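Local coordinates for uncharacterized esterase YxiM (Bacillus subtilis, PDB 2O14), which is an uncharacterised enzyme of the GDSL lipolytic family that probably hydrolyses esters, at residues Lys183-Gly188 and Ala346-Leu351; Arg280-Thr285 and Gly338-Pro343. One frame throughout, in Å; residues are numbered along the deposited sequence.

Contact 1: Lys183-Gly188 and Ala346-Leu351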
loop_
_atom_site.group_PDB
_atom_site.type_symbol
_atom_site.label_atom_id
_atom_site.label_comp_id
_atom_site.label_asym_id
_atom_site.label_seq_id
_atom_site.Cartn_x
_atom_site.Cartn_y
_atom_site.Cartn_z
ATOM N N LYS A 183 -11.502 10.611 5.365
ATOM C CA LYS A 183 -11.380 12.062 5.425
ATOM C C LYS A 183 -9.971 12.466 4.979
ATOM O O LYS A 183 -9.774 13.510 4.357
ATOM C CB LYS A 183 -11.639 12.526 6.860
ATOM C CG LYS A 183 -11.610 14.027 7.077
ATOM C CD LYS A 183 -11.771 14.340 8.559
ATOM C CE LYS A 183 -11.787 15.836 8.820
ATOM N NZ LYS A 183 -11.890 16.136 10.278
ATOM N N GLN A 184 -9.001 11.622 5.310
ATOM C CA GLN A 184 -7.610 11.848 4.945
ATOM C C GLN A 184 -7.254 10.841 3.857
ATOM O O GLN A 184 -7.917 9.811 3.716
ATOM C CB GLN A 184 -6.703 11.630 6.160
ATOM C CG GLN A 184 -5.264 12.095 5.959
ATOM C CD GLN A 184 -4.400 11.879 7.190
ATOM O OE1 GLN A 184 -4.911 11.719 8.301
ATOM N NE2 GLN A 184 -3.084 11.891 7.002
ATOM N N ALA A 185 -6.212 11.134 3.088
ATOM C CA ALA A 185 -5.782 10.227 2.033
ATOM C C ALA A 185 -4.409 10.593 1.471
ATOM O O ALA A 185 -3.982 11.746 1.538
ATOM C CB ALA A 185 -6.818 10.205 0.912
ATOM N N GLY A 186 -3.709 9.596 0.941
ATOM C CA GLY A 186 -2.409 9.838 0.343
ATOM C C GLY A 186 -2.708 9.901 -1.137
ATOM O O GLY A 186 -3.663 9.267 -1.577
ATOM N N TRP A 187 -1.931 10.639 -1.921
ATOM C CA TRP A 187 -2.258 10.721 -3.340
ATOM C C TRP A 187 -2.134 9.395 -4.076
ATOM O O TRP A 187 -2.694 9.231 -5.155
ATOM C CB TRP A 187 -1.455 11.826 -4.052
ATOM C CG TRP A 187 0.026 11.621 -4.218
ATOM C CD1 TRP A 187 1.020 12.125 -3.428
ATOM C CD2 TRP A 187 0.679 10.956 -5.307
ATOM N NE1 TRP A 187 2.251 11.824 -3.963
ATOM C CE2 TRP A 187 2.070 11.106 -5.116
ATOM C CE3 TRP A 187 0.221 10.250 -6.430
ATOM C CZ2 TRP A 187 3.010 10.578 -6.007
ATOM C CZ3 TRP A 187 1.157 9.723 -7.317
ATOM C CH2 TRP A 187 2.535 9.891 -7.098
ATOM N N GLY A 188 -1.417 8.441 -3.489
ATOM C CA GLY A 188 -1.297 7.141 -4.121
ATOM C C GLY A 188 -2.643 6.439 -4.038
ATOM O O GLY A 188 -2.964 5.561 -4.839
ATOM N N ALA A 346 -9.262 15.822 -0.717
ATOM C CA ALA A 346 -9.232 16.798 -1.807
ATOM C C ALA A 346 -7.798 17.105 -2.226
ATOM O O ALA A 346 -7.479 17.108 -3.412
ATOM C CB ALA A 346 -9.939 18.084 -1.383
ATOM N N GLY A 347 -6.935 17.367 -1.252
ATOM C CA GLY A 347 -5.546 17.651 -1.571
ATOM C C GLY A 347 -4.870 16.451 -2.212
ATOM O O GLY A 347 -4.084 16.589 -3.153
ATOM N N ALA A 348 -5.174 15.263 -1.700
ATOM C CA ALA A 348 -4.600 14.034 -2.230
ATOM C C ALA A 348 -5.056 13.829 -3.671
ATOM O O ALA A 348 -4.292 13.368 -4.522
ATOM C CB ALA A 348 -5.028 12.851 -1.369
ATOM N N ASP A 349 -6.305 14.185 -3.946
ATOM C CA ASP A 349 -6.843 14.029 -5.288
ATOM C C ASP A 349 -6.202 14.987 -6.292
ATOM O O ASP A 349 -5.968 14.619 -7.443
ATOM C CB ASP A 349 -8.358 14.220 -5.270
ATOM C CG ASP A 349 -8.975 14.041 -6.634
ATOM O OD1 ASP A 349 -8.918 14.994 -7.438
ATOM O OD2 ASP A 349 -9.499 12.942 -6.912
ATOM N N ALA A 350 -5.913 16.210 -5.860
ATOM C CA ALA A 350 -5.286 17.189 -6.743
ATOM C C ALA A 350 -3.828 16.806 -7.009
ATOM O O ALA A 350 -3.316 16.985 -8.115
ATOM C CB ALA A 350 -5.360 18.583 -6.124
ATOM N N LEU A 351 -3.160 16.283 -5.986
ATOM C CA LEU A 351 -1.770 15.866 -6.132
ATOM C C LEU A 351 -1.680 14.719 -7.136
ATOM O O LEU A 351 -0.791 14.697 -7.989
ATOM C CB LEU A 351 -1.199 15.421 -4.782
ATOM C CG LEU A 351 -0.893 16.532 -3.771
ATOM C CD1 LEU A 351 -0.486 15.931 -2.431
ATOM C CD2 LEU A 351 0.218 17.402 -4.315
#

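Contact 2: Arg280-Thr285 and Gly338-Pro343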
loop_
_atom_site.group_PDB
_atom_site.type_symbol
_atom_site.label_atom_id
_atom_site.label_comp_id
_atom_site.label_asym_id
_atom_site.label_seq_id
_atom_site.Cartn_x
_atom_site.Cartn_y
_atom_site.Cartn_z
ATOM N N ARG A 280 4.589 22.128 2.685
ATOM C CA ARG A 280 3.529 22.389 3.652
ATOM C C ARG A 280 2.512 23.382 3.091
ATOM O O ARG A 280 2.840 24.206 2.233
ATOM C CB ARG A 280 4.120 22.934 4.954
ATOM C CG ARG A 280 4.923 21.915 5.758
ATOM C CD ARG A 280 5.560 22.570 6.977
ATOM N NE ARG A 280 6.329 21.630 7.790
ATOM C CZ ARG A 280 5.793 20.665 8.534
ATOM N NH1 ARG A 280 4.476 20.504 8.573
ATOM N NH2 ARG A 280 6.576 19.863 9.245
ATOM N N ALA A 281 1.280 23.301 3.586
ATOM C CA ALA A 281 0.204 24.178 3.136
ATOM C C ALA A 281 0.486 25.660 3.376
ATOM O O ALA A 281 -0.118 26.521 2.741
ATOM C CB ALA A 281 -1.098 23.788 3.829
ATOM N N THR A 282 1.407 25.952 4.288
ATOM C CA THR A 282 1.736 27.330 4.631
ATOM C C THR A 282 3.053 27.862 4.063
ATOM O O THR A 282 3.543 28.903 4.506
ATOM C CB THR A 282 1.756 27.501 6.164
ATOM O OG1 THR A 282 2.604 26.503 6.741
ATOM C CG2 THR A 282 0.355 27.345 6.734
ATOM N N ASP A 283 3.625 27.161 3.088
ATOM C CA ASP A 283 4.878 27.608 2.482
ATOM C C ASP A 283 4.640 28.717 1.446
ATOM O O ASP A 283 5.118 28.646 0.310
ATOM C CB ASP A 283 5.606 26.432 1.822
ATOM C CG ASP A 283 6.091 25.399 2.830
ATOM O OD1 ASP A 283 6.101 25.693 4.047
ATOM O OD2 ASP A 283 6.475 24.291 2.396
ATOM N N PHE A 284 3.891 29.737 1.856
ATOM C CA PHE A 284 3.579 30.887 1.010
ATOM C C PHE A 284 4.411 32.080 1.452
ATOM O O PHE A 284 4.577 32.309 2.651
ATOM C CB PHE A 284 2.103 31.262 1.143
ATOM C CG PHE A 284 1.186 30.455 0.280
ATOM C CD1 PHE A 284 1.034 30.762 -1.069
ATOM C CD2 PHE A 284 0.457 29.393 0.816
ATOM C CE1 PHE A 284 0.167 30.028 -1.872
ATOM C CE2 PHE A 284 -0.416 28.649 0.017
ATOM C CZ PHE A 284 -0.560 28.970 -1.329
ATOM N N THR A 285 4.919 32.844 0.488
ATOM C CA THR A 285 5.712 34.031 0.799
ATOM C C THR A 285 4.759 35.213 0.980
ATOM O O THR A 285 3.536 35.055 0.902
ATOM C CB THR A 285 6.687 34.394 -0.343
ATOM O OG1 THR A 285 5.940 34.869 -1.473
ATOM C CG2 THR A 285 7.517 33.180 -0.755
ATOM N N GLY A 338 -5.784 22.120 10.747
ATOM C CA GLY A 338 -4.736 22.330 11.730
ATOM C C GLY A 338 -3.524 21.453 11.478
ATOM O O GLY A 338 -2.684 21.273 12.356
ATOM N N ASP A 339 -3.436 20.907 10.270
ATOM C CA ASP A 339 -2.325 20.039 9.893
ATOM C C ASP A 339 -1.764 20.551 8.567
ATOM O O ASP A 339 -2.378 20.367 7.514
ATOM C CB ASP A 339 -2.827 18.602 9.723
ATOM C CG ASP A 339 -1.702 17.592 9.658
ATOM O OD1 ASP A 339 -0.609 17.947 9.168
ATOM O OD2 ASP A 339 -1.919 16.437 10.083
ATOM N N THR A 340 -0.599 21.187 8.616
ATOM C CA THR A 340 0.000 21.735 7.403
ATOM C C THR A 340 0.862 20.748 6.624
ATOM O O THR A 340 1.464 21.115 5.615
ATOM C CB THR A 340 0.870 22.963 7.723
ATOM O OG1 THR A 340 2.002 22.557 8.506
ATOM C CG2 THR A 340 0.064 23.997 8.498
ATOM N N LEU A 341 0.923 19.502 7.078
ATOM C CA LEU A 341 1.746 18.511 6.393
ATOM C C LEU A 341 0.962 17.441 5.645
ATOM O O LEU A 341 1.342 17.049 4.545
ATOM C CB LEU A 341 2.692 17.834 7.388
ATOM C CG LEU A 341 3.655 16.794 6.797
ATOM C CD1 LEU A 341 4.617 17.473 5.832
ATOM C CD2 LEU A 341 4.431 16.114 7.924
ATOM N N HIS A 342 -0.132 16.976 6.237
ATOM C CA HIS A 342 -0.939 15.920 5.632
ATOM C C HIS A 342 -2.116 16.377 4.780
ATOM O O HIS A 342 -3.032 17.044 5.267
ATOM C CB HIS A 342 -1.451 14.973 6.721
ATOM C CG HIS A 342 -0.364 14.410 7.580
ATOM N ND1 HIS A 342 -0.255 14.695 8.924
ATOM C CD2 HIS A 342 0.683 13.607 7.278
ATOM C CE1 HIS A 342 0.814 14.092 9.413
ATOM N NE2 HIS A 342 1.402 13.426 8.435
ATOM N N PRO A 343 -2.108 16.016 3.488
ATOM C CA PRO A 343 -3.200 16.401 2.591
ATOM C C PRO A 343 -4.467 15.661 3.002
ATOM O O PRO A 343 -4.391 14.591 3.615
ATOM C CB PRO A 343 -2.711 15.930 1.221
ATOM C CG PRO A 343 -1.220 15.933 1.356
ATOM C CD PRO A 343 -1.018 15.373 2.737
#

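Contact 1: Lys183-Gly188 and Ala346-Leu351
Ala348 puts its methyl against the backbone of Ala185 and Gly186, and the stem of Trp187 rests on the same face of helix 345-361. The CB of Ala348 lies 3.3 Å from Ala185 O and 3.8 Å from Gly186 C. The Ala185 methyl also points toward the helix, and its CB stands 3.9 Å from Ala348 CB. Ala185, Gly186 and Ala348 are small, which lets the chain come close. The nearest CA atoms are those of Trp187 and Ala348, 4.2 Å apart, an approach possible because the indole turns away. No hydrogen bond crosses the contact.

Trp187 touches the helix mainly through its CB, 3.3 Å from Ala348 O, and its CA makes a CH...O contact with the same oxygen. CG sits between the backbone N and the carbonyl carbon (chi1 69°). The indole is thereby carried off along the helix, where it reaches Ala352 and Ala355. Trp187 is buried, and its NE1 gives a hydrogen bond to Gln237 OE1. Leu351, one helical turn after Ala348, has CG anti to its carbonyl carbon (chi1 -73°). Its CB, not its branched end, meets the root of the indole, 3.7 Å from Trp187 CB. The two side chains cross at about a right angle. Leu351 also packs on Leu315 and Ser319 of helix 315-326.

Trp187 is also joined by a backbone hydrogen bond to Thr172, next to the probable nucleophile Ser171. This is close van der Waals packing of the loop leading into helix 187-190 against the C-terminal helix 345-361 of an SGNH-type hydrolase domain, beside the probable active site.

Contact 2: Arg280-Thr285 and Gly338-Pro343
Ala281 N donates to Thr340 O (3.0 Å) and so joins the type I turn Arg280-Asp283 to the loop 338-343. Arg280 leaves the turn with an extended chain from CG to NE and passes at a slant over Thr340. Its NH1 gives a bent hydrogen bond to Thr340 OG1 (3.2 Å, 136° at the hydrogen), tilted 25° from the guanidinium plane. With chi1 at 66°, Thr340 turns OG1 to Arg280, while its CG2 meets Thr282 CG2 at 3.8 Å. Leu341 flanks the guanidinium: CD1 lies over one face, near the rim, and CB is 3.4 Å from Arg280 NH1. A leucine in place of Arg280 would probably leave Thr340 OG1 without this donor and uncover one side of Leu341.

Within the second loop, Asp339 OD1 accepts from Leu341 N, an Asx turn, and also from His342 N, which makes it an Asx motif. Its OD2 takes His342 ND1 on the syn side (2.7 Å), in the plane of the imidazole. Asp339 and His342 are, by similarity, active-site residues with the nucleophile Ser171, which His342 touches. Across the contact, one backbone and one bent side-chain bond hold Thr340, the residue after Asp339, while Leu341 is only packed.

Overall arrangement
Both contacts lie within the GDSL-type hydrolase region of the chain. The chain first meets 183-188, which follows strand 164-169 and leads into helix 187-190. It then runs to 280-285, in the loop after strand 271-275. Next comes 338-343, which closes the shorter loop of contact 2. The chain then enters helix 345-361, and 346-351 closes the longer loop of contact 1. Contact 2 is therefore nested inside contact 1. Their centres are 14 Å apart, yet they touch: Gln184 packs on His342 and Pro343, and Pro343 on Ala348 and Leu351. Together they join three loops and the last helix around the probable active site.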